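Local coordinates for putative histidinol-phosphate aminotransferase (Burkholderia pseudomallei, PDB 3P1T), which probably transfers an amino group between L-histidinol phosphate and 2-oxoglutarate, with pyridoxal 5'-phosphate as cofactor, in the biosynthesis of histidine, at residues A61-C66 and A239-D244; S197-L202 and R245-H250; V174-F179 and A252-Q257; I77-D82 and R222-C227. All blocks are in the same frame, centred on the assembly; numbering follows the deposited sequence.

Contact 1: A61-C66 and A239-D244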
loop_
_atom_site.group_PDB
_atom_site.type_symbol
_atom_site.label_atom_id
_atom_site.label_comp_id
_atom_site.label_asym_id
_atom_site.label_seq_id
_atom_site.Cartn_x
_atom_site.Cartn_y
_atom_site.Cartn_z
ATOM N N ALA A 61 -6.223 -18.198 -2.498
ATOM C CA ALA A 61 -5.739 -19.460 -3.048
ATOM C C ALA A 61 -6.902 -20.363 -3.423
ATOM O O ALA A 61 -6.881 -20.965 -4.502
ATOM C CB ALA A 61 -4.836 -20.150 -2.041
ATOM N N GLU A 62 -7.935 -20.413 -2.551
ATOM C CA GLU A 62 -9.159 -21.187 -2.733
ATOM C C GLU A 62 -9.953 -20.636 -3.898
ATOM O O GLU A 62 -10.367 -21.399 -4.775
ATOM C CB GLU A 62 -10.007 -21.163 -1.452
ATOM C CG GLU A 62 -9.871 -22.401 -0.578
ATOM C CD GLU A 62 -9.944 -22.156 0.927
ATOM O OE1 GLU A 62 -10.936 -21.549 1.399
ATOM O OE2 GLU A 62 -9.021 -22.613 1.642
ATOM N N HIS A 63 -10.153 -19.308 -3.906
ATOM C CA HIS A 63 -10.931 -18.600 -4.906
ATOM C C HIS A 63 -10.364 -18.832 -6.323
ATOM O O HIS A 63 -11.131 -19.159 -7.231
ATOM C CB HIS A 63 -10.974 -17.095 -4.573
ATOM C CG HIS A 63 -11.905 -16.313 -5.448
ATOM N ND1 HIS A 63 -13.270 -16.300 -5.218
ATOM C CD2 HIS A 63 -11.633 -15.525 -6.514
ATOM C CE1 HIS A 63 -13.787 -15.535 -6.164
ATOM N NE2 HIS A 63 -12.839 -15.046 -6.969
ATOM N N PHE A 64 -9.032 -18.702 -6.502
ATOM C CA PHE A 64 -8.406 -18.836 -7.816
ATOM C C PHE A 64 -7.948 -20.278 -8.100
ATOM O O PHE A 64 -7.438 -20.545 -9.196
ATOM C CB PHE A 64 -7.233 -17.867 -7.931
ATOM C CG PHE A 64 -7.712 -16.436 -8.000
ATOM C CD1 PHE A 64 -8.228 -15.916 -9.176
ATOM C CD2 PHE A 64 -7.643 -15.603 -6.889
ATOM C CE1 PHE A 64 -8.677 -14.593 -9.240
ATOM C CE2 PHE A 64 -8.084 -14.275 -6.960
ATOM C CZ PHE A 64 -8.601 -13.784 -8.134
ATOM N N SER A 65 -8.202 -21.206 -7.148
ATOM C CA SER A 65 -7.890 -22.640 -7.211
ATOM C C SER A 65 -6.414 -22.879 -7.617
ATOM O O SER A 65 -6.115 -23.620 -8.553
ATOM C CB SER A 65 -8.838 -23.368 -8.160
ATOM O OG SER A 65 -10.182 -23.309 -7.707
ATOM N N CYS A 66 -5.495 -22.251 -6.888
ATOM C CA CYS A 66 -4.063 -22.410 -7.120
ATOM C C CYS A 66 -3.340 -22.445 -5.786
ATOM O O CYS A 66 -3.918 -21.976 -4.802
ATOM C CB CYS A 66 -3.542 -21.282 -7.997
ATOM S SG CYS A 66 -3.458 -19.688 -7.155
ATOM N N ALA A 239 -14.569 -10.378 1.942
ATOM C CA ALA A 239 -16.010 -10.323 1.715
ATOM C C ALA A 239 -16.327 -10.269 0.226
ATOM O O ALA A 239 -17.290 -10.896 -0.201
ATOM C CB ALA A 239 -16.604 -9.116 2.419
ATOM N N ALA A 240 -15.501 -9.557 -0.570
ATOM C CA ALA A 240 -15.702 -9.435 -2.017
ATOM C C ALA A 240 -15.505 -10.773 -2.740
ATOM O O ALA A 240 -16.075 -10.963 -3.821
ATOM C CB ALA A 240 -14.754 -8.399 -2.599
ATOM N N LEU A 241 -14.729 -11.695 -2.152
ATOM C CA LEU A 241 -14.465 -13.002 -2.751
ATOM C C LEU A 241 -15.635 -13.955 -2.515
ATOM O O LEU A 241 -15.850 -14.873 -3.310
ATOM C CB LEU A 241 -13.163 -13.618 -2.224
ATOM C CG LEU A 241 -11.864 -12.848 -2.463
ATOM C CD1 LEU A 241 -10.739 -13.529 -1.776
ATOM C CD2 LEU A 241 -11.547 -12.696 -3.935
ATOM N N ASP A 242 -16.401 -13.737 -1.444
ATOM C CA ASP A 242 -17.594 -14.536 -1.182
ATOM C C ASP A 242 -18.840 -13.690 -1.591
ATOM O O ASP A 242 -19.761 -13.478 -0.798
ATOM C CB ASP A 242 -17.643 -15.009 0.281
ATOM C CG ASP A 242 -18.723 -16.047 0.514
ATOM O OD1 ASP A 242 -19.017 -16.828 -0.434
ATOM O OD2 ASP A 242 -19.297 -16.068 1.632
ATOM N N ASN A 243 -18.847 -13.194 -2.847
ATOM C CA ASN A 243 -19.896 -12.309 -3.377
ATOM C C ASN A 243 -20.125 -12.607 -4.882
ATOM O O ASN A 243 -20.330 -11.689 -5.691
ATOM C CB ASN A 243 -19.463 -10.831 -3.135
ATOM C CG ASN A 243 -20.525 -9.763 -3.318
ATOM O OD1 ASN A 243 -21.711 -9.950 -3.015
ATOM N ND2 ASN A 243 -20.090 -8.582 -3.741
ATOM N N ASP A 244 -20.121 -13.908 -5.231
ATOM C CA ASP A 244 -20.246 -14.372 -6.606
ATOM C C ASP A 244 -21.631 -14.050 -7.207
ATOM O O ASP A 244 -21.685 -13.708 -8.384
ATOM C CB ASP A 244 -19.957 -15.875 -6.693
ATOM C CG ASP A 244 -18.528 -16.225 -6.284
ATOM O OD1 ASP A 244 -17.578 -15.700 -6.917
ATOM O OD2 ASP A 244 -18.359 -16.994 -5.310
#

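Contact 2: S197-L202 and R245-H250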
loop_
_atom_site.group_PDB
_atom_site.type_symbol
_atom_site.label_atom_id
_atom_site.label_comp_id
_atom_site.label_asym_id
_atom_site.label_seq_id
_atom_site.Cartn_x
_atom_site.Cartn_y
_atom_site.Cartn_z
ATOM N N SER A 197 -10.549 -4.218 -8.846
ATOM C CA SER A 197 -11.086 -2.871 -9.034
ATOM C C SER A 197 -12.373 -2.810 -9.892
ATOM O O SER A 197 -13.169 -1.867 -9.724
ATOM C CB SER A 197 -10.034 -1.970 -9.684
ATOM O OG SER A 197 -8.951 -1.678 -8.812
ATOM N N LYS A 198 -12.588 -3.780 -10.806
ATOM C CA LYS A 198 -13.724 -3.669 -11.720
ATOM C C LYS A 198 -14.867 -4.554 -11.245
ATOM O O LYS A 198 -15.579 -4.152 -10.332
ATOM C CB LYS A 198 -13.307 -4.005 -13.175
ATOM C CG LYS A 198 -11.992 -3.358 -13.649
ATOM C CD LYS A 198 -11.919 -1.830 -13.478
ATOM C CE LYS A 198 -10.571 -1.283 -13.852
ATOM N NZ LYS A 198 -10.431 0.116 -13.390
ATOM N N SER A 199 -15.042 -5.739 -11.840
ATOM C CA SER A 199 -16.087 -6.704 -11.522
ATOM C C SER A 199 -16.273 -6.932 -10.014
ATOM O O SER A 199 -17.416 -7.121 -9.587
ATOM C CB SER A 199 -15.756 -8.033 -12.184
ATOM O OG SER A 199 -14.364 -8.302 -12.121
ATOM N N TYR A 200 -15.167 -6.924 -9.214
ATOM C CA TYR A 200 -15.191 -7.164 -7.766
ATOM C C TYR A 200 -15.598 -5.903 -6.968
ATOM O O TYR A 200 -15.912 -6.022 -5.781
ATOM C CB TYR A 200 -13.830 -7.673 -7.276
ATOM C CG TYR A 200 -13.540 -9.100 -7.685
ATOM C CD1 TYR A 200 -12.961 -9.389 -8.920
ATOM C CD2 TYR A 200 -13.819 -10.169 -6.823
ATOM C CE1 TYR A 200 -12.670 -10.703 -9.293
ATOM C CE2 TYR A 200 -13.536 -11.490 -7.188
ATOM C CZ TYR A 200 -12.960 -11.753 -8.426
ATOM O OH TYR A 200 -12.671 -13.050 -8.792
ATOM N N GLY A 201 -15.596 -4.738 -7.622
ATOM C CA GLY A 201 -16.006 -3.461 -7.040
ATOM C C GLY A 201 -15.154 -2.870 -5.925
ATOM O O GLY A 201 -15.677 -2.130 -5.084
ATOM N N LEU A 202 -13.834 -3.116 -5.936
ATOM C CA LEU A 202 -12.942 -2.547 -4.918
ATOM C C LEU A 202 -11.960 -1.517 -5.523
ATOM O O LEU A 202 -10.836 -1.406 -5.038
ATOM C CB LEU A 202 -12.156 -3.663 -4.207
ATOM C CG LEU A 202 -12.943 -4.829 -3.605
ATOM C CD1 LEU A 202 -12.016 -5.771 -2.908
ATOM C CD2 LEU A 202 -13.979 -4.349 -2.627
ATOM N N ARG A 245 -22.708 -14.079 -6.412
ATOM C CA ARG A 245 -24.058 -13.811 -6.897
ATOM C C ARG A 245 -24.131 -12.387 -7.502
ATOM O O ARG A 245 -24.524 -12.253 -8.666
ATOM C CB ARG A 245 -25.078 -14.010 -5.753
ATOM C CG ARG A 245 -26.560 -13.972 -6.145
ATOM C CD ARG A 245 -27.465 -14.269 -4.954
ATOM N N ALA A 246 -23.694 -11.355 -6.743
ATOM C CA ALA A 246 -23.691 -9.949 -7.171
ATOM C C ALA A 246 -22.716 -9.700 -8.331
ATOM O O ALA A 246 -23.026 -8.932 -9.245
ATOM C CB ALA A 246 -23.331 -9.048 -6.004
ATOM N N ARG A 247 -21.542 -10.334 -8.277
ATOM C CA ARG A 247 -20.490 -10.193 -9.272
ATOM C C ARG A 247 -20.966 -10.749 -10.609
ATOM O O ARG A 247 -20.798 -10.073 -11.624
ATOM C CB ARG A 247 -19.227 -10.897 -8.782
ATOM C CG ARG A 247 -17.980 -10.541 -9.552
ATOM C CD ARG A 247 -16.757 -11.185 -8.941
ATOM N NE ARG A 247 -15.982 -11.878 -9.964
ATOM C CZ ARG A 247 -15.836 -13.197 -10.032
ATOM N NH1 ARG A 247 -16.339 -13.974 -9.086
ATOM N NH2 ARG A 247 -15.127 -13.743 -11.013
ATOM N N GLU A 248 -21.622 -11.928 -10.611
ATOM C CA GLU A 248 -22.151 -12.548 -11.841
ATOM C C GLU A 248 -23.311 -11.745 -12.438
ATOM O O GLU A 248 -23.435 -11.687 -13.666
ATOM C CB GLU A 248 -22.607 -13.994 -11.611
ATOM C CG GLU A 248 -21.463 -14.992 -11.468
ATOM C CD GLU A 248 -20.531 -15.204 -12.650
ATOM O OE1 GLU A 248 -20.880 -14.817 -13.790
ATOM O OE2 GLU A 248 -19.461 -15.814 -12.436
ATOM N N ALA A 249 -24.134 -11.118 -11.573
ATOM C CA ALA A 249 -25.258 -10.276 -11.997
ATOM C C ALA A 249 -24.734 -8.984 -12.662
ATOM O O ALA A 249 -25.292 -8.536 -13.667
ATOM C CB ALA A 249 -26.152 -9.952 -10.806
ATOM N N HIS A 250 -23.626 -8.429 -12.131
ATOM C CA HIS A 250 -22.976 -7.236 -12.666
ATOM C C HIS A 250 -22.351 -7.551 -14.028
ATOM O O HIS A 250 -22.466 -6.744 -14.946
ATOM C CB HIS A 250 -21.921 -6.692 -11.672
ATOM C CG HIS A 250 -20.866 -5.858 -12.309
ATOM N ND1 HIS A 250 -21.126 -4.580 -12.750
ATOM C CD2 HIS A 250 -19.576 -6.157 -12.581
ATOM C CE1 HIS A 250 -19.992 -4.135 -13.270
ATOM N NE2 HIS A 250 -19.034 -5.048 -13.197
#

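Contact 3: V174-F179 and A252-Q257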
loop_
_atom_site.group_PDB
_atom_site.type_symbol
_atom_site.label_atom_id
_atom_site.label_comp_id
_atom_site.label_asym_id
_atom_site.label_seq_id
_atom_site.Cartn_x
_atom_site.Cartn_y
_atom_site.Cartn_z
ATOM N N VAL A 174 -10.671 -9.338 -17.831
ATOM C CA VAL A 174 -11.045 -10.709 -18.223
ATOM C C VAL A 174 -12.504 -11.078 -17.808
ATOM O O VAL A 174 -13.129 -11.869 -18.509
ATOM C CB VAL A 174 -10.059 -11.764 -17.652
ATOM C CG1 VAL A 174 -10.222 -11.938 -16.137
ATOM C CG2 VAL A 174 -10.197 -13.107 -18.368
ATOM N N ASP A 175 -13.046 -10.518 -16.710
ATOM C CA ASP A 175 -14.391 -10.894 -16.249
ATOM C C ASP A 175 -15.532 -10.451 -17.237
ATOM O O ASP A 175 -16.644 -10.986 -17.161
ATOM C CB ASP A 175 -14.656 -10.341 -14.847
ATOM C CG ASP A 175 -14.211 -11.262 -13.703
ATOM O OD1 ASP A 175 -13.653 -12.363 -13.991
ATOM O OD2 ASP A 175 -14.482 -10.919 -12.526
ATOM N N TYR A 176 -15.234 -9.566 -18.191
ATOM C CA TYR A 176 -16.207 -9.152 -19.195
ATOM C C TYR A 176 -15.907 -9.820 -20.542
ATOM O O TYR A 176 -16.520 -9.458 -21.559
ATOM C CB TYR A 176 -16.191 -7.621 -19.339
ATOM C CG TYR A 176 -16.349 -6.898 -18.020
ATOM C CD1 TYR A 176 -17.581 -6.861 -17.363
ATOM C CD2 TYR A 176 -15.265 -6.275 -17.412
ATOM C CE1 TYR A 176 -17.724 -6.210 -16.136
ATOM C CE2 TYR A 176 -15.395 -5.631 -16.187
ATOM C CZ TYR A 176 -16.626 -5.590 -15.558
ATOM O OH TYR A 176 -16.732 -4.927 -14.362
ATOM N N SER A 177 -14.954 -10.781 -20.563
ATOM C CA SER A 177 -14.531 -11.415 -21.801
ATOM C C SER A 177 -15.300 -12.724 -22.110
ATOM O O SER A 177 -16.251 -13.119 -21.405
ATOM C CB SER A 177 -13.037 -11.704 -21.768
ATOM O OG SER A 177 -12.754 -12.808 -20.926
ATOM N N SER A 178 -14.889 -13.355 -23.226
ATOM C CA SER A 178 -15.425 -14.598 -23.775
ATOM C C SER A 178 -14.533 -15.780 -23.399
ATOM O O SER A 178 -14.843 -16.914 -23.757
ATOM C CB SER A 178 -15.532 -14.485 -25.297
ATOM O OG SER A 178 -16.151 -13.276 -25.701
ATOM N N PHE A 179 -13.422 -15.518 -22.685
ATOM C CA PHE A 179 -12.451 -16.549 -22.330
ATOM C C PHE A 179 -12.285 -16.669 -20.792
ATOM O O PHE A 179 -11.201 -16.991 -20.313
ATOM C CB PHE A 179 -11.095 -16.276 -23.024
ATOM C CG PHE A 179 -10.452 -14.912 -22.842
ATOM C CD1 PHE A 179 -9.540 -14.685 -21.814
ATOM C CD2 PHE A 179 -10.678 -13.889 -23.758
ATOM C CE1 PHE A 179 -8.906 -13.449 -21.677
ATOM C CE2 PHE A 179 -10.047 -12.649 -23.612
ATOM C CZ PHE A 179 -9.168 -12.440 -22.572
ATOM N N ALA A 252 -23.212 -10.046 -16.169
ATOM C CA ALA A 252 -24.314 -10.322 -17.088
ATOM C C ALA A 252 -24.945 -9.029 -17.616
ATOM O O ALA A 252 -25.111 -8.888 -18.835
ATOM C CB ALA A 252 -25.366 -11.176 -16.398
ATOM N N LYS A 253 -25.250 -8.080 -16.705
ATOM C CA LYS A 253 -25.846 -6.773 -17.012
ATOM C C LYS A 253 -24.880 -5.941 -17.860
ATOM O O LYS A 253 -25.321 -5.316 -18.824
ATOM C CB LYS A 253 -26.210 -6.046 -15.702
ATOM C CG LYS A 253 -26.886 -4.680 -15.823
ATOM C CD LYS A 253 -27.209 -4.163 -14.418
ATOM C CE LYS A 253 -27.754 -2.761 -14.393
ATOM N NZ LYS A 253 -28.112 -2.336 -13.010
ATOM N N THR A 254 -23.573 -5.965 -17.537
ATOM C CA THR A 254 -22.571 -5.221 -18.289
ATOM C C THR A 254 -22.488 -5.761 -19.741
ATOM O O THR A 254 -22.475 -4.938 -20.659
ATOM C CB THR A 254 -21.222 -5.259 -17.585
ATOM O OG1 THR A 254 -21.365 -4.634 -16.307
ATOM C CG2 THR A 254 -20.148 -4.538 -18.363
ATOM N N LEU A 255 -22.475 -7.110 -19.950
ATOM C CA LEU A 255 -22.406 -7.713 -21.294
ATOM C C LEU A 255 -23.624 -7.318 -22.160
ATOM O O LEU A 255 -23.486 -7.098 -23.376
ATOM C CB LEU A 255 -22.308 -9.263 -21.250
ATOM C CG LEU A 255 -21.166 -9.968 -20.474
ATOM C CD1 LEU A 255 -21.101 -11.444 -20.832
ATOM C CD2 LEU A 255 -19.824 -9.359 -20.734
ATOM N N ALA A 256 -24.809 -7.251 -21.532
ATOM C CA ALA A 256 -26.083 -6.912 -22.184
ATOM C C ALA A 256 -26.160 -5.415 -22.511
ATOM O O ALA A 256 -26.613 -5.061 -23.603
ATOM C CB ALA A 256 -27.254 -7.312 -21.297
ATOM N N GLN A 257 -25.716 -4.543 -21.573
ATOM C CA GLN A 257 -25.709 -3.093 -21.765
ATOM C C GLN A 257 -24.617 -2.691 -22.780
ATOM O O GLN A 257 -24.857 -1.771 -23.572
ATOM C CB GLN A 257 -25.529 -2.351 -20.442
ATOM C CG GLN A 257 -26.763 -2.344 -19.551
ATOM C CD GLN A 257 -27.911 -1.564 -20.148
ATOM O OE1 GLN A 257 -27.811 -0.359 -20.424
ATOM N NE2 GLN A 257 -29.034 -2.241 -20.352
#

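Contact 4: I77-D82 and R222-C227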
loop_
_atom_site.group_PDB
_atom_site.type_symbol
_atom_site.label_atom_id
_atom_site.label_comp_id
_atom_site.label_asym_id
_atom_site.label_seq_id
_atom_site.Cartn_x
_atom_site.Cartn_y
_atom_site.Cartn_z
ATOM N N ILE A 77 -1.711 -2.809 -10.241
ATOM C CA ILE A 77 -0.810 -3.086 -11.351
ATOM C C ILE A 77 0.522 -2.304 -11.159
ATOM O O ILE A 77 1.556 -2.823 -11.590
ATOM C CB ILE A 77 -1.506 -2.808 -12.730
ATOM C CG1 ILE A 77 -0.682 -3.306 -13.952
ATOM C CG2 ILE A 77 -1.961 -1.373 -12.890
ATOM C CD1 ILE A 77 -0.217 -4.767 -13.942
ATOM N N ASP A 78 0.527 -1.140 -10.450
ATOM C CA ASP A 78 1.783 -0.386 -10.213
ATOM C C ASP A 78 2.760 -1.213 -9.380
ATOM O O ASP A 78 3.905 -1.354 -9.806
ATOM C CB ASP A 78 1.555 0.987 -9.542
ATOM C CG ASP A 78 0.948 2.087 -10.400
ATOM O OD1 ASP A 78 0.338 1.764 -11.454
ATOM O OD2 ASP A 78 1.001 3.263 -9.979
ATOM N N GLU A 79 2.321 -1.785 -8.220
ATOM C CA GLU A 79 3.219 -2.626 -7.411
ATOM C C GLU A 79 3.665 -3.847 -8.202
ATOM O O GLU A 79 4.834 -4.213 -8.158
ATOM C CB GLU A 79 2.580 -3.080 -6.089
ATOM C CG GLU A 79 3.487 -4.054 -5.341
ATOM C CD GLU A 79 3.151 -4.448 -3.921
ATOM O OE1 GLU A 79 2.026 -4.161 -3.456
ATOM O OE2 GLU A 79 4.035 -5.045 -3.268
ATOM N N CYS A 80 2.723 -4.472 -8.905
ATOM C CA CYS A 80 2.943 -5.640 -9.735
ATOM C C CYS A 80 4.094 -5.387 -10.739
ATOM O O CYS A 80 5.058 -6.161 -10.776
ATOM C CB CYS A 80 1.646 -5.998 -10.454
ATOM S SG CYS A 80 1.806 -7.364 -11.633
ATOM N N PHE A 81 3.998 -4.282 -11.523
ATOM C CA PHE A 81 4.980 -3.926 -12.540
ATOM C C PHE A 81 6.338 -3.649 -11.903
ATOM O O PHE A 81 7.351 -4.084 -12.443
ATOM C CB PHE A 81 4.515 -2.704 -13.371
ATOM C CG PHE A 81 5.358 -2.463 -14.602
ATOM C CD1 PHE A 81 6.551 -1.742 -14.521
ATOM C CD2 PHE A 81 4.983 -2.992 -15.835
ATOM C CE1 PHE A 81 7.365 -1.590 -15.634
ATOM C CE2 PHE A 81 5.789 -2.824 -16.948
ATOM C CZ PHE A 81 6.980 -2.131 -16.837
ATOM N N ASP A 82 6.363 -2.925 -10.780
ATOM C CA ASP A 82 7.602 -2.556 -10.079
ATOM C C ASP A 82 8.339 -3.763 -9.531
ATOM O O ASP A 82 9.542 -3.881 -9.765
ATOM C CB ASP A 82 7.343 -1.578 -8.920
ATOM C CG ASP A 82 7.120 -0.128 -9.312
ATOM O OD1 ASP A 82 7.048 0.157 -10.521
ATOM O OD2 ASP A 82 7.084 0.730 -8.409
ATOM N N ARG A 222 9.409 -11.427 -0.400
ATOM C CA ARG A 222 10.517 -11.041 0.483
ATOM C C ARG A 222 10.806 -9.520 0.411
ATOM O O ARG A 222 11.244 -8.925 1.396
ATOM C CB ARG A 222 11.795 -11.830 0.103
ATOM C CG ARG A 222 12.202 -12.895 1.106
ATOM C CD ARG A 222 13.440 -13.672 0.678
ATOM N NE ARG A 222 13.117 -14.822 -0.174
ATOM C CZ ARG A 222 13.703 -15.100 -1.340
ATOM N NH1 ARG A 222 14.651 -14.298 -1.826
ATOM N NH2 ARG A 222 13.337 -16.169 -2.035
ATOM N N LYS A 223 10.541 -8.900 -0.744
ATOM C CA LYS A 223 10.822 -7.473 -0.930
ATOM C C LYS A 223 9.596 -6.602 -0.586
ATOM O O LYS A 223 9.756 -5.388 -0.421
ATOM C CB LYS A 223 11.310 -7.185 -2.370
ATOM C CG LYS A 223 12.710 -7.751 -2.594
ATOM C CD LYS A 223 13.249 -7.549 -3.963
ATOM C CE LYS A 223 14.624 -8.149 -4.066
ATOM N NZ LYS A 223 15.271 -7.806 -5.355
ATOM N N GLN A 224 8.417 -7.212 -0.398
ATOM C CA GLN A 224 7.202 -6.465 -0.067
ATOM C C GLN A 224 7.298 -5.848 1.321
ATOM O O GLN A 224 8.081 -6.296 2.167
ATOM C CB GLN A 224 5.955 -7.333 -0.164
ATOM C CG GLN A 224 5.582 -7.719 -1.587
ATOM C CD GLN A 224 4.230 -8.380 -1.625
ATOM O OE1 GLN A 224 4.052 -9.533 -1.191
ATOM N NE2 GLN A 224 3.234 -7.632 -2.088
ATOM N N TRP A 225 6.531 -4.784 1.530
ATOM C CA TRP A 225 6.547 -4.061 2.779
ATOM C C TRP A 225 5.780 -4.808 3.829
ATOM O O TRP A 225 4.851 -5.549 3.505
ATOM C CB TRP A 225 5.960 -2.667 2.584
ATOM C CG TRP A 225 6.673 -1.823 1.567
ATOM C CD1 TRP A 225 8.018 -1.770 1.346
ATOM C CD2 TRP A 225 6.090 -0.792 0.748
ATOM N NE1 TRP A 225 8.301 -0.837 0.378
ATOM C CE2 TRP A 225 7.137 -0.207 0.007
ATOM C CE3 TRP A 225 4.765 -0.347 0.521
ATOM C CZ2 TRP A 225 6.912 0.809 -0.929
ATOM C CZ3 TRP A 225 4.542 0.678 -0.388
ATOM C CH2 TRP A 225 5.602 1.233 -1.112
ATOM N N PHE A 226 6.163 -4.615 5.096
ATOM C CA PHE A 226 5.456 -5.216 6.208
ATOM C C PHE A 226 4.043 -4.611 6.295
ATOM O O PHE A 226 3.907 -3.383 6.204
ATOM C CB PHE A 226 6.243 -5.019 7.517
ATOM C CG PHE A 226 5.456 -5.372 8.757
ATOM C CD1 PHE A 226 5.133 -6.697 9.047
ATOM C CD2 PHE A 226 4.997 -4.382 9.611
ATOM C CE1 PHE A 226 4.353 -7.016 10.160
ATOM C CE2 PHE A 226 4.243 -4.707 10.737
ATOM C CZ PHE A 226 3.919 -6.018 10.997
ATOM N N CYS A 227 3.002 -5.478 6.418
ATOM C CA CYS A 227 1.599 -5.087 6.534
ATOM C C CYS A 227 1.223 -4.175 5.337
ATOM O O CYS A 227 0.607 -3.103 5.488
ATOM C CB CYS A 227 1.354 -4.412 7.889
ATOM S SG CYS A 227 -0.383 -4.007 8.257
HETATM O O HOH W 1 4.977 -3.792 -0.802
#

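Contact 1: A61-C66 and A239-D244
His63 and Leu241 meet where the C-terminal ends of two helices, 52-64 and 231-241, come together: a leucine methyl packs on an imidazole face in a partly buried CH-pi contact. With CG anti to the backbone N (chi1 -172°), the histidine ring is carried across to the other helix. Leu241 CD2 sits over the centre of that ring, 3.9 Å from its centroid and 12° off the normal. The backbone of the same leucine lies close as well, for His63 ND1 is 3.5 Å from Leu241 O, a proximity that is not a hydrogen bond. At the ring's edge, Asp244 OD1 comes within 3.9 Å of His63 CE1, and carboxylate and imidazole are almost coplanar. The charged atoms are not in contact, and the salt bridge of Asp244 is with Arg247. His63 NE2 is hydrogen-bonded to Tyr200 OH. Next along the chain, Phe64 turns a ring face to His63 CD2 and meets Phe211 edge to face. The chain then leaves the helix at Ser65 with positive phi, as Cys66 N reaches back to Ala61 O at 3.0 Å and Ser65 N to Glu62 O at 3.2 Å. The example illustrates how helix ends can be joined through one aromatic side chain: a Schellman motif closes helix 52-64, and its last turn packs, through His63, on the last residue of helix 231-241 and the first of helix 244-267.

Contact 2: S197-L202 and R245-H250
Arg247, Ser199 and Tyr200 bury most of the surface here, where a type I turn from Lys198 to Gly201 faces helix 244-267. The guanidinium of Arg247 lies flat on the Tyr200 ring, their planes 9° apart and their centres separated by 4.3 Å. It is displaced toward the phenol oxygen: NE stands above the rim near CZ, whereas the methylene CD is over the middle of the ring, 3.7 Å from its centroid. CG of the arginine is anti to the backbone N (chi1 -166°), and a bend at chi3 lays the flat group down on the ring. Ser199 takes up the aliphatic part, its O lying 3.5 Å from Arg247 CG. One helical turn further on, His250 CD2 rests 3.7 Å from Ser199 CA.

The polar ends look elsewhere. Asp175 accepts from Ser199 OG and pairs with Arg247 NE, Tyr200 OH is bonded to His63, and His250 NE2 to Tyr176. Although Tyr200 OH and Arg247 NH2 are close, the angle is too poor for a bond. Outside the two segments, Asp175 and Asp244 form salt bridges with the guanidinium; with the phenol end of Tyr200 against one face, they fix its rotation and probably share its positive charge.

Contact 3: V174-F179 and A252-Q257
In Tyr176, CG is anti to the carbonyl carbon (chi1 -52°), which swings the ring toward Thr254 on helix 244-267. In the threonine (chi1 -62°) it is the methyl CG2 that stands anti to the backbone N and reaches the ring, while OG1 turns back to bond with His250 O of its own helix. Thr254 CG2 lies 3.6 Å from Tyr176 CD1 and nearly as close to CE1, approaching the ring obliquely. From the next residue, Leu255 CD2 meets the carbonyl of Tyr176, 3.4 Å from its O, and more loosely Tyr176 CB, at 4.3 Å. That carbonyl finds its polar partner in Arg258, and the phenol OH is hydrogen-bonded to His250.

Tyr176 ends a short 3-10 segment whose exit is tightly tied. Val174 O accepts both Ser177 N, at 3.0 Å, and Ser177 OG, the hydroxyl lying in the carbonyl plane on a lone pair. Ser177 OG in turn accepts from Phe179 N at 3.3 Å, and it stands over the face of the Phe179 ring. A 3-10 turn continued by an ST turn thus shapes the connection between strands 166-170 and 190-195, and Tyr176 packs that connection against helix 244-267.

Contact 4: I77-D82 and R222-C227
Glu79 and Gln224 carry this contact, a single polar bridge between helix 76-87 and the loop that precedes helix 231-241. Along the helical segment Asp78 comes first, its OD2 bound to Phe226 N of the second subunit. Glu79 follows with CG anti to the backbone N (chi1 175°), so the two extended side chains together bridge the 9.2 Å between Glu79 CA and Gln224 CA. They cross at about a right angle. Gln224 NE2 donates to Glu79 OE2 at 3.0 Å, nearly straight (170°). Glu79 OE2 lies close to the amide plane of Gln224, but the amide approaches from above the carboxylate plane. A water donates to the same OE2, 2.9 Å away, and accepts from Trp225 N at 3.0 Å. OE2 has three partners, Gln224, the water and Arg83, while OE1 is held by Arg75 N and Asn228. Further along, Asp82 bonds to Trp225 NE1 of the second subunit, and the bridge therefore sits at the dimer interface, beside strand 71-74, where Gln224 NE2 also bonds to Leu73 O and Glu79 packs on Val74.

Contacts 1, 2 and 3 form a continuous chain of interactions, whereas contact 4 is set apart. Contacts 1 and 2, centred 12 Å apart, join where His63 NE2 lies 2.7 Å from Tyr200 OH. Contacts 2 and 3 share helix 244-267 and meet through two probable hydrogen bonds, with Ser199 OG and Asp175 OD2 2.6 Å apart and His250 NE2 equally close to Tyr176 OH. Segment 197-202 contains the lysine of the aminotransferase family signature, which carries the cofactor in relatives. Here Lys198 NZ binds a tartrate, probably from the crystallisation liquor, and Tyr48 of the second subunit, consistent with an active site at the interface. Contact 4, centred 25 Å from contact 2, also touches that subunit.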